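Local coordinates for protein phosphatidylinositol-specific phospholipase C (Listeria monocytogenes, PDB 2PLC) that belongs to the bacterial phosphatidylinositol-specific phospholipases C, enzymes whose X domain is grouped with the TIM-barrel folds, at residues Arg59-Arg64 with Glu99-Arg104; Tyr117-Leu122 with Lys162-Asn167; Thr132-Asp137 with Asn167-Gly172; Lys151-Ser156 with Phe171-Gly176. All coordinates share one frame; numbering follows the deposited sequence.

Overall arrangement
Three contacts are strand pairings of one mixed sheet, and contact 2 packs helix 114-125 on its strand 164-166. Contact 1 pairs strands 60-65 and 101-107 about 4 Å from the chain's centre. Contact 4 continues from it: the centres lie about 9 Å apart, and Met-103 O and Leu-155 N, 2.8 Å apart, probably form one of the hydrogen bonds joining strands 101-107 and 152-157. Strand 169-174 then carries the sheet outward, one end in contact 4 and the other in contact 3, which share Phe-171 and Gly-172. The centre of contact 2 is about 11 Å from those of contacts 3 and 4 but about 17 Å from that of contact 1.

Contact 1: residues Arg59-Arg64 with Glu99-Arg104; sequences RYIDIR and ETIIMR
Arg-59 reaches Glu-99 side-on: a bend at chi2 (-63°) turns NE and NH2 together toward Glu-99 OE1, at 3.1 Å and 3.0 Å. OE1 lies in the guanidinium plane, yet the planes stand 86° apart: NE meets the anti lone pair, whereas NH2 arrives from above the carboxylate. OE1 also accepts from Met-7 N and OE2 from Ser-8 N; Leu-54 O takes Arg-59 NH1. Thr-100 O is buried without a polar partner, Arg-59 CD pressed on it at 3.3 Å. Four backbone bonds join the two segments as parallel strands, Ile-61 N and Ile-63 N donating, Arg-59 O and Ile-61 O accepting. With helix 82-95 between them, they form a beta-alpha-beta unit consistent with a TIM-type barrel, Ile-61, Ile-63 and Ile-101 touching that helix. Arg-64 binds Asp-62 with NE to OD1 (2.7 Å) and NH2 to OD2 (2.9 Å). The Arg-104 guanidinium is nearly parallel to the Asp-62 carboxylate (6°), but Asp-62 OD2 lies well out of its plane, making the long salt bridge to Arg-104 NH1 (3.8 Å) one of charges only. OD2 also accepts from Asp-26 N and, weakly, from a water bridging Arg-104 NH1 and Tyr-60 OH; Glu-157 pairs with Arg-104 NH2.

Contact 2: residues Tyr117-Leu122 with Lys162-Asn167; sequences YRIQPL and KPLVIN
The side-chain amide of Gln-120 turns one face to Val-165, whose carbonyl O stands over that face rather than in its plane. With chi2 near trans (-173°) the glutamine chain stretches out and carries the amide there, but the separation from NE2 to Val-165 O, 3.9 Å, makes this a packing contact. On the same side of the amide, a water donates to Val-165 O at 3.0 Å and to Gln-120 OE1 at 3.4 Å, so the two residues are linked through water, and weakly on the glutamine side. The remainder is van der Waals packing. Gln-120 CG faces two branches of the strand, Leu-164 CD1 at 4.0 Å and Ile-166 CG1 at 4.1 Å. Ile-166 and Gln-120 run antiparallel alongside each other, which brings Ile-166 CD1 to 3.8 Å from Gln-120 O. Ile-119 and Leu-164 do likewise, meeting through their CD1 methyls, 3.9 Å apart. Helix and strand segments cross at 58° with their axes 9.6 Å apart. Beyond the segment, Ile-123 of the same helix extends the packing on Leu-164 and Ile-166, and Lys-162 forms a salt bridge with Asp-116; Ile-119 also touches Leu-82 of helix 82-95, while Leu-164 and Ile-166 lean on Phe-171 of strand 169-174.

Contact 3: residues Thr132-Asp137 with Asn167-Gly172; sequences TTPRTD and NSRKFG
Thr-133 and Lys-170 form the tight centre, an antiparallel hydrogen-bonded pair: Lys-170 N donates to Thr-133 O at 2.7 Å, nearly straight at 173°, and Thr-133 N returns a bond to Lys-170 O at 3.1 Å. Beside it, Thr-132 OG1, anti to its own amide nitrogen (chi1 -168°), bonds weakly to Lys-170 O and stands 4.0 Å above the Phe-171 ring, toward its rim. Arg-169 folds back through two bends, laying its guanidinium over the Thr-133 carbonyl carbon, 3.7 Å from the plane, with NH1 3.4 Å from Pro-134 CG. Toward the exposed end the grip slackens. Arg-135 N meets Ser-168 O from above the carbonyl plane, and its NE bonds only weakly to Asn-167 O at 3.3 Å. Lys-170 NZ, by contrast, reaches Asp-137 O at 2.9 Å, tying down the turn centred on Thr-136. The short strand 132-134 thus edges strand 169-174, whose Phe-171 also pairs through its backbone with Leu-164 of strand 164-166 and packs against Phe-130.

Contact 4: residues Lys151-Ser156 with Phe171-Gly176; sequences KILLLS and FGMQFG
Leu-155 and Met-173 project side by side from one face of a short parallel pairing. Met-173 CG sits between its backbone N and carbonyl carbon (chi1 41°), which brings it beside the Leu-155 CD2 methyl at 3.6 Å. Phe-175 closes the other flank, presenting its ring edge to Leu-155 CB, with CD1 4.1 Å away. Gly-172, without a side chain, lets Leu-154 O come within 3.6 Å of its CA on the side a CB would take, while the Leu-153 CD1 methyl packs on that CA from another side at 4.2 Å. Leu-154 CD2 fits against the Phe-171 carbonyl O at 3.8 Å. Next to it a water takes a bond from Ser-156 OG and donates to the carbonyls of Phe-171 and Met-173. Three backbone bonds fix the register, Met-173 N to Leu-154 O being almost straight at 177°. On its other side strand 152-157 lies against strand 101-107, Leu-155 packing on Ile-102 and Leu-154 on Leu-105; the Phe-175 ring makes a cation-pi contact with Arg-104, and Leu-154 also touches Leu-164 of strand 164-166.

Contact 1: residues Arg59-Arg64 with Glu99-Arg104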
loop_
_atom_site.group_PDB
_atom_site.type_symbol
_atom_site.label_atom_id
_atom_site.label_comp_id
_atom_site.label_asym_id
_atom_site.label_seq_id
_atom_site.Cartn_x
_atom_site.Cartn_y
_atom_site.Cartn_z
ATOM N N ARG A 59 -5.856 0.979 -3.437
ATOM C CA ARG A 59 -4.875 1.508 -4.382
ATOM C C ARG A 59 -3.460 1.463 -3.842
ATOM O O ARG A 59 -2.525 1.960 -4.467
ATOM C CB ARG A 59 -5.231 2.932 -4.811
ATOM C CG ARG A 59 -6.462 3.026 -5.695
ATOM C CD ARG A 59 -6.287 2.301 -7.019
ATOM N NE ARG A 59 -7.523 2.334 -7.792
ATOM C CZ ARG A 59 -8.479 1.412 -7.725
ATOM N NH1 ARG A 59 -8.342 0.364 -6.922
ATOM N NH2 ARG A 59 -9.594 1.555 -8.438
ATOM N N TYR A 60 -3.316 0.908 -2.649
ATOM C CA TYR A 60 -2.009 0.759 -2.040
ATOM C C TYR A 60 -1.901 -0.697 -1.641
ATOM O O TYR A 60 -2.791 -1.222 -0.966
ATOM C CB TYR A 60 -1.871 1.642 -0.795
ATOM C CG TYR A 60 -0.663 1.292 0.049
ATOM C CD1 TYR A 60 0.582 1.845 -0.220
ATOM C CD2 TYR A 60 -0.762 0.368 1.090
ATOM C CE1 TYR A 60 1.705 1.487 0.519
ATOM C CE2 TYR A 60 0.350 0.002 1.835
ATOM C CZ TYR A 60 1.579 0.567 1.542
ATOM O OH TYR A 60 2.682 0.208 2.276
ATOM N N ILE A 61 -0.839 -1.359 -2.084
ATOM C CA ILE A 61 -0.642 -2.760 -1.730
ATOM C C ILE A 61 0.714 -2.962 -1.082
ATOM O O ILE A 61 1.650 -2.202 -1.316
ATOM C CB ILE A 61 -0.848 -3.711 -2.929
ATOM C CG1 ILE A 61 0.109 -3.371 -4.067
ATOM C CG2 ILE A 61 -2.287 -3.626 -3.409
ATOM C CD1 ILE A 61 -0.058 -4.267 -5.282
ATOM N N ASP A 62 0.792 -3.978 -0.237
ATOM C CA ASP A 62 1.993 -4.291 0.520
ATOM C C ASP A 62 2.399 -5.725 0.163
ATOM O O ASP A 62 1.802 -6.690 0.642
ATOM C CB ASP A 62 1.629 -4.144 1.997
ATOM C CG ASP A 62 2.746 -4.507 2.932
ATOM O OD1 ASP A 62 3.875 -4.796 2.477
ATOM O OD2 ASP A 62 2.475 -4.497 4.152
ATOM N N ILE A 63 3.416 -5.848 -0.684
ATOM C CA ILE A 63 3.897 -7.141 -1.161
ATOM C C ILE A 63 5.242 -7.538 -0.559
ATOM O O ILE A 63 6.220 -6.801 -0.660
ATOM C CB ILE A 63 4.013 -7.129 -2.703
ATOM C CG1 ILE A 63 2.701 -6.635 -3.331
ATOM C CG2 ILE A 63 4.367 -8.520 -3.233
ATOM C CD1 ILE A 63 1.506 -7.514 -3.060
ATOM N N ARG A 64 5.285 -8.716 0.058
ATOM C CA ARG A 64 6.509 -9.217 0.684
ATOM C C ARG A 64 6.996 -10.427 -0.111
ATOM O O ARG A 64 6.241 -11.383 -0.311
ATOM C CB ARG A 64 6.228 -9.648 2.123
ATOM C CG ARG A 64 5.215 -8.796 2.878
ATOM C CD ARG A 64 5.794 -7.478 3.330
ATOM N NE ARG A 64 4.849 -6.725 4.158
ATOM C CZ ARG A 64 4.790 -6.792 5.486
ATOM N NH1 ARG A 64 5.618 -7.586 6.152
ATOM N NH2 ARG A 64 3.928 -6.038 6.154
ATOM N N GLU A 99 -6.266 4.639 -13.371
ATOM C CA GLU A 99 -5.956 4.370 -11.970
ATOM C C GLU A 99 -4.453 4.270 -11.764
ATOM O O GLU A 99 -3.700 4.092 -12.716
ATOM C CB GLU A 99 -6.603 3.058 -11.519
ATOM C CG GLU A 99 -8.096 2.967 -11.755
ATOM C CD GLU A 99 -8.867 4.086 -11.098
ATOM O OE1 GLU A 99 -8.878 4.159 -9.855
ATOM O OE2 GLU A 99 -9.476 4.889 -11.827
ATOM N N THR A 100 -4.024 4.420 -10.515
ATOM C CA THR A 100 -2.614 4.322 -10.158
ATOM C C THR A 100 -2.502 3.482 -8.895
ATOM O O THR A 100 -3.361 3.540 -8.013
ATOM C CB THR A 100 -1.944 5.708 -9.936
ATOM O OG1 THR A 100 -0.647 5.526 -9.345
ATOM C CG2 THR A 100 -2.782 6.586 -9.037
ATOM N N ILE A 101 -1.452 2.677 -8.823
ATOM C CA ILE A 101 -1.250 1.813 -7.675
ATOM C C ILE A 101 0.088 2.077 -7.021
ATOM O O ILE A 101 1.104 2.244 -7.694
ATOM C CB ILE A 101 -1.388 0.323 -8.080
ATOM C CG1 ILE A 101 -2.823 0.061 -8.534
ATOM C CG2 ILE A 101 -1.009 -0.600 -6.926
ATOM C CD1 ILE A 101 -3.065 -1.312 -9.060
ATOM N N ILE A 102 0.052 2.211 -5.702
ATOM C CA ILE A 102 1.255 2.439 -4.921
ATOM C C ILE A 102 1.578 1.069 -4.350
ATOM O O ILE A 102 0.732 0.443 -3.719
ATOM C CB ILE A 102 1.003 3.450 -3.800
ATOM C CG1 ILE A 102 0.444 4.744 -4.398
ATOM C CG2 ILE A 102 2.301 3.714 -3.035
ATOM C CD1 ILE A 102 -0.056 5.723 -3.376
ATOM N N MET A 103 2.800 0.606 -4.581
ATOM C CA MET A 103 3.197 -0.711 -4.136
ATOM C C MET A 103 4.478 -0.784 -3.334
ATOM O O MET A 103 5.551 -0.410 -3.803
ATOM C CB MET A 103 3.302 -1.637 -5.350
ATOM C CG MET A 103 3.800 -3.034 -5.033
ATOM S SD MET A 103 3.930 -4.033 -6.515
ATOM C CE MET A 103 5.683 -4.239 -6.619
ATOM N N ARG A 104 4.353 -1.293 -2.115
ATOM C CA ARG A 104 5.492 -1.479 -1.241
ATOM C C ARG A 104 6.007 -2.880 -1.539
ATOM O O ARG A 104 5.251 -3.849 -1.474
ATOM C CB ARG A 104 5.049 -1.398 0.216
ATOM C CG ARG A 104 6.132 -1.736 1.209
ATOM C CD ARG A 104 5.555 -1.911 2.596
ATOM N NE ARG A 104 6.588 -2.201 3.586
ATOM C CZ ARG A 104 6.363 -2.281 4.895
ATOM N NH1 ARG A 104 5.142 -2.100 5.370
ATOM N NH2 ARG A 104 7.367 -2.493 5.734
HETATM O O HOH W 1 2.393 -1.536 4.564
#

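Contact 2: residues Tyr117-Leu122 with Lys162-Asn167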
loop_
_atom_site.group_PDB
_atom_site.type_symbol
_atom_site.label_atom_id
_atom_site.label_comp_id
_atom_site.label_asym_id
_atom_site.label_seq_id
_atom_site.Cartn_x
_atom_site.Cartn_y
_atom_site.Cartn_z
ATOM N N TYR A 117 18.962 -7.664 -7.484
ATOM C CA TYR A 117 19.310 -8.149 -8.821
ATOM C C TYR A 117 18.300 -9.139 -9.386
ATOM O O TYR A 117 18.046 -9.157 -10.591
ATOM C CB TYR A 117 20.709 -8.774 -8.816
ATOM C CG TYR A 117 21.803 -7.794 -8.449
ATOM C CD1 TYR A 117 21.932 -6.577 -9.127
ATOM C CD2 TYR A 117 22.691 -8.066 -7.407
ATOM C CE1 TYR A 117 22.915 -5.652 -8.774
ATOM C CE2 TYR A 117 23.680 -7.148 -7.043
ATOM C CZ TYR A 117 23.785 -5.944 -7.731
ATOM O OH TYR A 117 24.752 -5.030 -7.370
ATOM N N ARG A 118 17.721 -9.949 -8.505
ATOM C CA ARG A 118 16.742 -10.957 -8.901
ATOM C C ARG A 118 15.432 -10.393 -9.436
ATOM O O ARG A 118 14.904 -10.900 -10.423
ATOM C CB ARG A 118 16.452 -11.909 -7.737
ATOM C CG ARG A 118 17.539 -12.944 -7.475
ATOM C CD ARG A 118 17.768 -13.840 -8.693
ATOM N NE ARG A 118 16.533 -14.464 -9.174
ATOM C CZ ARG A 118 16.060 -15.638 -8.758
ATOM N NH1 ARG A 118 16.714 -16.344 -7.842
ATOM N NH2 ARG A 118 14.918 -16.104 -9.250
ATOM N N ILE A 119 14.909 -9.356 -8.783
ATOM C CA ILE A 119 13.646 -8.743 -9.200
ATOM C C ILE A 119 13.745 -7.911 -10.474
ATOM O O ILE A 119 12.731 -7.646 -11.119
ATOM C CB ILE A 119 13.045 -7.833 -8.098
ATOM C CG1 ILE A 119 14.043 -6.729 -7.717
ATOM C CG2 ILE A 119 12.629 -8.663 -6.897
ATOM C CD1 ILE A 119 13.510 -5.717 -6.730
ATOM N N GLN A 120 14.961 -7.498 -10.828
ATOM C CA GLN A 120 15.182 -6.669 -12.015
ATOM C C GLN A 120 14.629 -7.200 -13.336
ATOM O O GLN A 120 13.914 -6.485 -14.035
ATOM C CB GLN A 120 16.662 -6.302 -12.154
ATOM C CG GLN A 120 17.145 -5.341 -11.077
ATOM C CD GLN A 120 18.561 -4.854 -11.301
ATOM O OE1 GLN A 120 19.116 -4.993 -12.394
ATOM N NE2 GLN A 120 19.155 -4.272 -10.264
ATOM N N PRO A 121 14.952 -8.456 -13.700
ATOM C CA PRO A 121 14.446 -9.017 -14.960
ATOM C C PRO A 121 12.918 -9.010 -15.028
ATOM O O PRO A 121 12.339 -8.837 -16.098
ATOM C CB PRO A 121 14.990 -10.443 -14.936
ATOM C CG PRO A 121 16.279 -10.297 -14.179
ATOM C CD PRO A 121 15.872 -9.402 -13.041
ATOM N N LEU A 122 12.279 -9.178 -13.872
ATOM C CA LEU A 122 10.820 -9.195 -13.775
ATOM C C LEU A 122 10.208 -7.810 -13.899
ATOM O O LEU A 122 9.199 -7.628 -14.575
ATOM C CB LEU A 122 10.385 -9.804 -12.447
ATOM C CG LEU A 122 9.608 -11.112 -12.526
ATOM C CD1 LEU A 122 9.074 -11.427 -11.144
ATOM C CD2 LEU A 122 8.465 -10.999 -13.527
ATOM N N LYS A 162 18.062 1.868 -0.973
ATOM C CA LYS A 162 18.092 2.817 -2.077
ATOM C C LYS A 162 17.058 2.369 -3.119
ATOM O O LYS A 162 16.672 1.197 -3.148
ATOM C CB LYS A 162 19.513 2.925 -2.672
ATOM C CG LYS A 162 20.153 1.621 -3.146
ATOM C CD LYS A 162 19.799 1.303 -4.598
ATOM C CE LYS A 162 20.405 -0.020 -5.057
ATOM N NZ LYS A 162 19.990 -0.373 -6.446
ATOM N N PRO A 163 16.557 3.303 -3.952
ATOM C CA PRO A 163 15.562 2.970 -4.979
ATOM C C PRO A 163 16.065 2.038 -6.084
ATOM O O PRO A 163 17.256 2.012 -6.404
ATOM C CB PRO A 163 15.166 4.343 -5.528
ATOM C CG PRO A 163 16.412 5.144 -5.350
ATOM C CD PRO A 163 16.855 4.747 -3.969
ATOM N N LEU A 164 15.144 1.264 -6.649
ATOM C CA LEU A 164 15.470 0.328 -7.717
ATOM C C LEU A 164 15.887 1.060 -8.991
ATOM O O LEU A 164 15.103 1.804 -9.584
ATOM C CB LEU A 164 14.274 -0.578 -8.022
ATOM C CG LEU A 164 14.512 -1.653 -9.086
ATOM C CD1 LEU A 164 15.404 -2.752 -8.520
ATOM C CD2 LEU A 164 13.192 -2.230 -9.536
ATOM N N VAL A 165 17.134 0.845 -9.397
ATOM C CA VAL A 165 17.659 1.466 -10.603
ATOM C C VAL A 165 17.950 0.396 -11.654
ATOM O O VAL A 165 18.734 -0.525 -11.418
ATOM C CB VAL A 165 18.956 2.264 -10.321
ATOM C CG1 VAL A 165 19.431 2.949 -11.586
ATOM C CG2 VAL A 165 18.727 3.292 -9.220
ATOM N N ILE A 166 17.270 0.495 -12.790
ATOM C CA ILE A 166 17.468 -0.440 -13.891
ATOM C C ILE A 166 17.873 0.407 -15.091
ATOM O O ILE A 166 17.064 1.171 -15.630
ATOM C CB ILE A 166 16.184 -1.261 -14.209
ATOM C CG1 ILE A 166 15.696 -1.992 -12.953
ATOM C CG2 ILE A 166 16.471 -2.292 -15.302
ATOM C CD1 ILE A 166 14.420 -2.784 -13.157
ATOM N N ASN A 167 19.142 0.274 -15.477
ATOM C CA ASN A 167 19.744 1.022 -16.581
ATOM C C ASN A 167 19.960 2.469 -16.159
ATOM O O ASN A 167 20.722 2.740 -15.233
ATOM C CB ASN A 167 18.889 0.941 -17.852
ATOM C CG ASN A 167 19.034 -0.388 -18.563
ATOM O OD1 ASN A 167 19.996 -0.606 -19.301
ATOM N ND2 ASN A 167 18.084 -1.289 -18.338
HETATM O O HOH W 2 20.757 -2.040 -13.003
#

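Contact 3: residues Thr132-Asp137 with Asn167-Gly172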
loop_
_atom_site.group_PDB
_atom_site.type_symbol
_atom_site.label_atom_id
_atom_site.label_comp_id
_atom_site.label_asym_id
_atom_site.label_seq_id
_atom_site.Cartn_x
_atom_site.Cartn_y
_atom_site.Cartn_z
ATOM N N THR A 132 8.642 6.002 -13.686
ATOM C CA THR A 132 10.084 6.050 -13.632
ATOM C C THR A 132 10.654 7.427 -13.964
ATOM O O THR A 132 10.049 8.198 -14.705
ATOM C CB THR A 132 10.656 4.969 -14.566
ATOM O OG1 THR A 132 12.054 4.813 -14.316
ATOM C CG2 THR A 132 10.414 5.327 -16.032
ATOM N N THR A 133 11.795 7.743 -13.357
ATOM C CA THR A 133 12.486 9.015 -13.570
ATOM C C THR A 133 13.970 8.730 -13.814
ATOM O O THR A 133 14.440 7.622 -13.552
ATOM C CB THR A 133 12.363 9.948 -12.336
ATOM O OG1 THR A 133 12.972 9.325 -11.196
ATOM C CG2 THR A 133 10.905 10.267 -12.037
ATOM N N PRO A 134 14.726 9.717 -14.336
ATOM C CA PRO A 134 16.160 9.540 -14.605
ATOM C C PRO A 134 16.959 9.218 -13.344
ATOM O O PRO A 134 16.614 9.670 -12.254
ATOM C CB PRO A 134 16.568 10.898 -15.174
ATOM C CG PRO A 134 15.317 11.368 -15.851
ATOM C CD PRO A 134 14.265 11.029 -14.830
ATOM N N ARG A 135 18.020 8.430 -13.501
ATOM C CA ARG A 135 18.871 8.053 -12.374
ATOM C C ARG A 135 19.574 9.272 -11.778
ATOM O O ARG A 135 19.816 9.332 -10.570
ATOM C CB ARG A 135 19.894 6.995 -12.806
ATOM C CG ARG A 135 21.051 6.800 -11.830
ATOM C CD ARG A 135 21.760 5.469 -12.039
ATOM N NE ARG A 135 22.052 5.192 -13.444
ATOM C CZ ARG A 135 23.049 5.741 -14.133
ATOM N NH1 ARG A 135 23.868 6.611 -13.554
ATOM N NH2 ARG A 135 23.231 5.411 -15.405
ATOM N N THR A 136 19.881 10.245 -12.634
ATOM C CA THR A 136 20.542 11.482 -12.222
ATOM C C THR A 136 19.498 12.525 -11.817
ATOM O O THR A 136 19.413 13.603 -12.411
ATOM C CB THR A 136 21.420 12.050 -13.363
ATOM O OG1 THR A 136 20.603 12.323 -14.510
ATOM C CG2 THR A 136 22.511 11.055 -13.746
ATOM N N ASP A 137 18.710 12.192 -10.796
ATOM C CA ASP A 137 17.656 13.074 -10.302
ATOM C C ASP A 137 17.297 12.701 -8.870
ATOM O O ASP A 137 16.694 11.657 -8.630
ATOM C CB ASP A 137 16.419 12.954 -11.198
ATOM C CG ASP A 137 15.274 13.829 -10.734
ATOM O OD1 ASP A 137 15.507 15.022 -10.442
ATOM O OD2 ASP A 137 14.136 13.320 -10.664
ATOM N N ASN A 167 19.142 0.274 -15.477
ATOM C CA ASN A 167 19.744 1.022 -16.581
ATOM C C ASN A 167 19.960 2.469 -16.159
ATOM O O ASN A 167 20.722 2.740 -15.233
ATOM C CB ASN A 167 18.889 0.941 -17.852
ATOM C CG ASN A 167 19.034 -0.388 -18.563
ATOM O OD1 ASN A 167 19.996 -0.606 -19.301
ATOM N ND2 ASN A 167 18.084 -1.289 -18.338
ATOM N N SER A 168 19.291 3.395 -16.830
ATOM C CA SER A 168 19.421 4.805 -16.492
ATOM C C SER A 168 18.120 5.327 -15.900
ATOM O O SER A 168 17.927 6.536 -15.770
ATOM C CB SER A 168 19.803 5.616 -17.730
ATOM O OG SER A 168 21.092 5.248 -18.192
ATOM N N ARG A 169 17.236 4.401 -15.537
ATOM C CA ARG A 169 15.944 4.754 -14.968
ATOM C C ARG A 169 15.809 4.319 -13.511
ATOM O O ARG A 169 16.243 3.228 -13.129
ATOM C CB ARG A 169 14.808 4.145 -15.799
ATOM C CG ARG A 169 14.812 4.556 -17.262
ATOM C CD ARG A 169 14.700 6.067 -17.432
ATOM N NE ARG A 169 13.347 6.568 -17.191
ATOM C CZ ARG A 169 12.999 7.852 -17.259
ATOM N NH1 ARG A 169 13.902 8.778 -17.557
ATOM N NH2 ARG A 169 11.741 8.211 -17.048
ATOM N N LYS A 170 15.231 5.207 -12.705
ATOM C CA LYS A 170 14.992 4.960 -11.288
ATOM C C LYS A 170 13.510 4.629 -11.152
ATOM O O LYS A 170 12.651 5.483 -11.381
ATOM C CB LYS A 170 15.338 6.205 -10.465
ATOM C CG LYS A 170 15.261 6.000 -8.960
ATOM C CD LYS A 170 15.704 7.241 -8.192
ATOM C CE LYS A 170 14.745 8.404 -8.393
ATOM N NZ LYS A 170 15.085 9.559 -7.511
ATOM N N PHE A 171 13.225 3.373 -10.823
ATOM C CA PHE A 171 11.855 2.887 -10.676
ATOM C C PHE A 171 11.217 3.258 -9.345
ATOM O O PHE A 171 11.456 2.615 -8.323
ATOM C CB PHE A 171 11.808 1.373 -10.899
ATOM C CG PHE A 171 12.008 0.972 -12.333
ATOM C CD1 PHE A 171 13.210 1.237 -12.985
ATOM C CD2 PHE A 171 10.981 0.361 -13.044
ATOM C CE1 PHE A 171 13.384 0.902 -14.325
ATOM C CE2 PHE A 171 11.143 0.021 -14.385
ATOM C CZ PHE A 171 12.346 0.292 -15.027
ATOM N N GLY A 172 10.382 4.291 -9.380
ATOM C CA GLY A 172 9.723 4.746 -8.173
ATOM C C GLY A 172 10.690 5.370 -7.187
ATOM O O GLY A 172 11.586 6.125 -7.570
#

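Contact 4: residues Lys151-Ser156 with Phe171-Gly176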
loop_
_atom_site.group_PDB
_atom_site.type_symbol
_atom_site.label_atom_id
_atom_site.label_comp_id
_atom_site.label_asym_id
_atom_site.label_seq_id
_atom_site.Cartn_x
_atom_site.Cartn_y
_atom_site.Cartn_z
ATOM N N LYS A 151 -0.144 3.635 -14.035
ATOM C CA LYS A 151 1.177 3.183 -13.611
ATOM C C LYS A 151 1.287 2.783 -12.148
ATOM O O LYS A 151 0.381 3.028 -11.351
ATOM C CB LYS A 151 2.234 4.237 -13.953
ATOM C CG LYS A 151 2.646 4.216 -15.416
ATOM C CD LYS A 151 3.506 5.413 -15.776
ATOM C CE LYS A 151 4.177 5.227 -17.132
ATOM N NZ LYS A 151 3.198 4.928 -18.215
ATOM N N ILE A 152 2.408 2.149 -11.816
ATOM C CA ILE A 152 2.692 1.691 -10.467
ATOM C C ILE A 152 3.764 2.577 -9.851
ATOM O O ILE A 152 4.784 2.844 -10.476
ATOM C CB ILE A 152 3.236 0.229 -10.465
ATOM C CG1 ILE A 152 2.176 -0.736 -10.993
ATOM C CG2 ILE A 152 3.668 -0.194 -9.061
ATOM C CD1 ILE A 152 2.676 -2.159 -11.156
ATOM N N LEU A 153 3.502 3.079 -8.649
ATOM C CA LEU A 153 4.483 3.882 -7.934
ATOM C C LEU A 153 5.127 2.897 -6.962
ATOM O O LEU A 153 4.523 2.519 -5.967
ATOM C CB LEU A 153 3.811 5.031 -7.170
ATOM C CG LEU A 153 4.775 5.841 -6.294
ATOM C CD1 LEU A 153 5.977 6.292 -7.119
ATOM C CD2 LEU A 153 4.071 7.029 -5.684
ATOM N N LEU A 154 6.343 2.465 -7.267
ATOM C CA LEU A 154 7.054 1.499 -6.431
ATOM C C LEU A 154 7.753 2.090 -5.209
ATOM O O LEU A 154 8.427 3.113 -5.299
ATOM C CB LEU A 154 8.080 0.737 -7.282
ATOM C CG LEU A 154 8.896 -0.379 -6.622
ATOM C CD1 LEU A 154 7.989 -1.535 -6.262
ATOM C CD2 LEU A 154 9.989 -0.859 -7.567
ATOM N N LEU A 155 7.586 1.437 -4.063
ATOM C CA LEU A 155 8.240 1.860 -2.829
ATOM C C LEU A 155 9.092 0.672 -2.411
ATOM O O LEU A 155 8.587 -0.283 -1.822
ATOM C CB LEU A 155 7.215 2.196 -1.742
ATOM C CG LEU A 155 6.275 3.371 -2.011
ATOM C CD1 LEU A 155 5.333 3.560 -0.834
ATOM C CD2 LEU A 155 7.084 4.631 -2.245
ATOM N N SER A 156 10.370 0.707 -2.782
ATOM C CA SER A 156 11.300 -0.380 -2.478
ATOM C C SER A 156 11.845 -0.397 -1.064
ATOM O O SER A 156 12.305 0.619 -0.548
ATOM C CB SER A 156 12.478 -0.373 -3.453
ATOM O OG SER A 156 12.050 -0.664 -4.766
ATOM N N PHE A 171 13.225 3.373 -10.823
ATOM C CA PHE A 171 11.855 2.887 -10.676
ATOM C C PHE A 171 11.217 3.258 -9.345
ATOM O O PHE A 171 11.456 2.615 -8.323
ATOM C CB PHE A 171 11.808 1.373 -10.899
ATOM C CG PHE A 171 12.008 0.972 -12.333
ATOM C CD1 PHE A 171 13.210 1.237 -12.985
ATOM C CD2 PHE A 171 10.981 0.361 -13.044
ATOM C CE1 PHE A 171 13.384 0.902 -14.325
ATOM C CE2 PHE A 171 11.143 0.021 -14.385
ATOM C CZ PHE A 171 12.346 0.292 -15.027
ATOM N N GLY A 172 10.382 4.291 -9.380
ATOM C CA GLY A 172 9.723 4.746 -8.173
ATOM C C GLY A 172 10.690 5.370 -7.187
ATOM O O GLY A 172 11.586 6.125 -7.570
ATOM N N MET A 173 10.520 5.029 -5.912
ATOM C CA MET A 173 11.363 5.556 -4.844
ATOM C C MET A 173 11.570 4.560 -3.704
ATOM O O MET A 173 11.005 3.468 -3.697
ATOM C CB MET A 173 10.772 6.873 -4.310
ATOM C CG MET A 173 9.253 6.857 -4.156
ATOM S SD MET A 173 8.499 8.459 -3.789
ATOM C CE MET A 173 8.552 9.257 -5.389
ATOM N N GLN A 174 12.395 4.957 -2.745
ATOM C CA GLN A 174 12.715 4.137 -1.588
ATOM C C GLN A 174 11.658 4.250 -0.487
ATOM O O GLN A 174 11.179 5.343 -0.178
ATOM C CB GLN A 174 14.070 4.566 -1.032
ATOM C CG GLN A 174 14.527 3.782 0.176
ATOM C CD GLN A 174 15.356 4.620 1.127
ATOM O OE1 GLN A 174 15.881 5.677 0.756
ATOM N NE2 GLN A 174 15.462 4.164 2.371
ATOM N N PHE A 175 11.294 3.110 0.095
ATOM C CA PHE A 175 10.324 3.076 1.180
ATOM C C PHE A 175 11.045 3.672 2.377
ATOM O O PHE A 175 12.151 3.246 2.709
ATOM C CB PHE A 175 9.916 1.632 1.487
ATOM C CG PHE A 175 8.903 1.504 2.592
ATOM C CD1 PHE A 175 7.548 1.677 2.337
ATOM C CD2 PHE A 175 9.301 1.198 3.889
ATOM C CE1 PHE A 175 6.605 1.549 3.356
ATOM C CE2 PHE A 175 8.363 1.068 4.916
ATOM C CZ PHE A 175 7.014 1.244 4.646
ATOM N N GLY A 176 10.434 4.664 3.012
ATOM C CA GLY A 176 11.065 5.290 4.162
ATOM C C GLY A 176 11.891 6.515 3.805
ATOM O O GLY A 176 12.639 7.026 4.639
HETATM O O HOH W 3 12.248 1.856 -5.782
#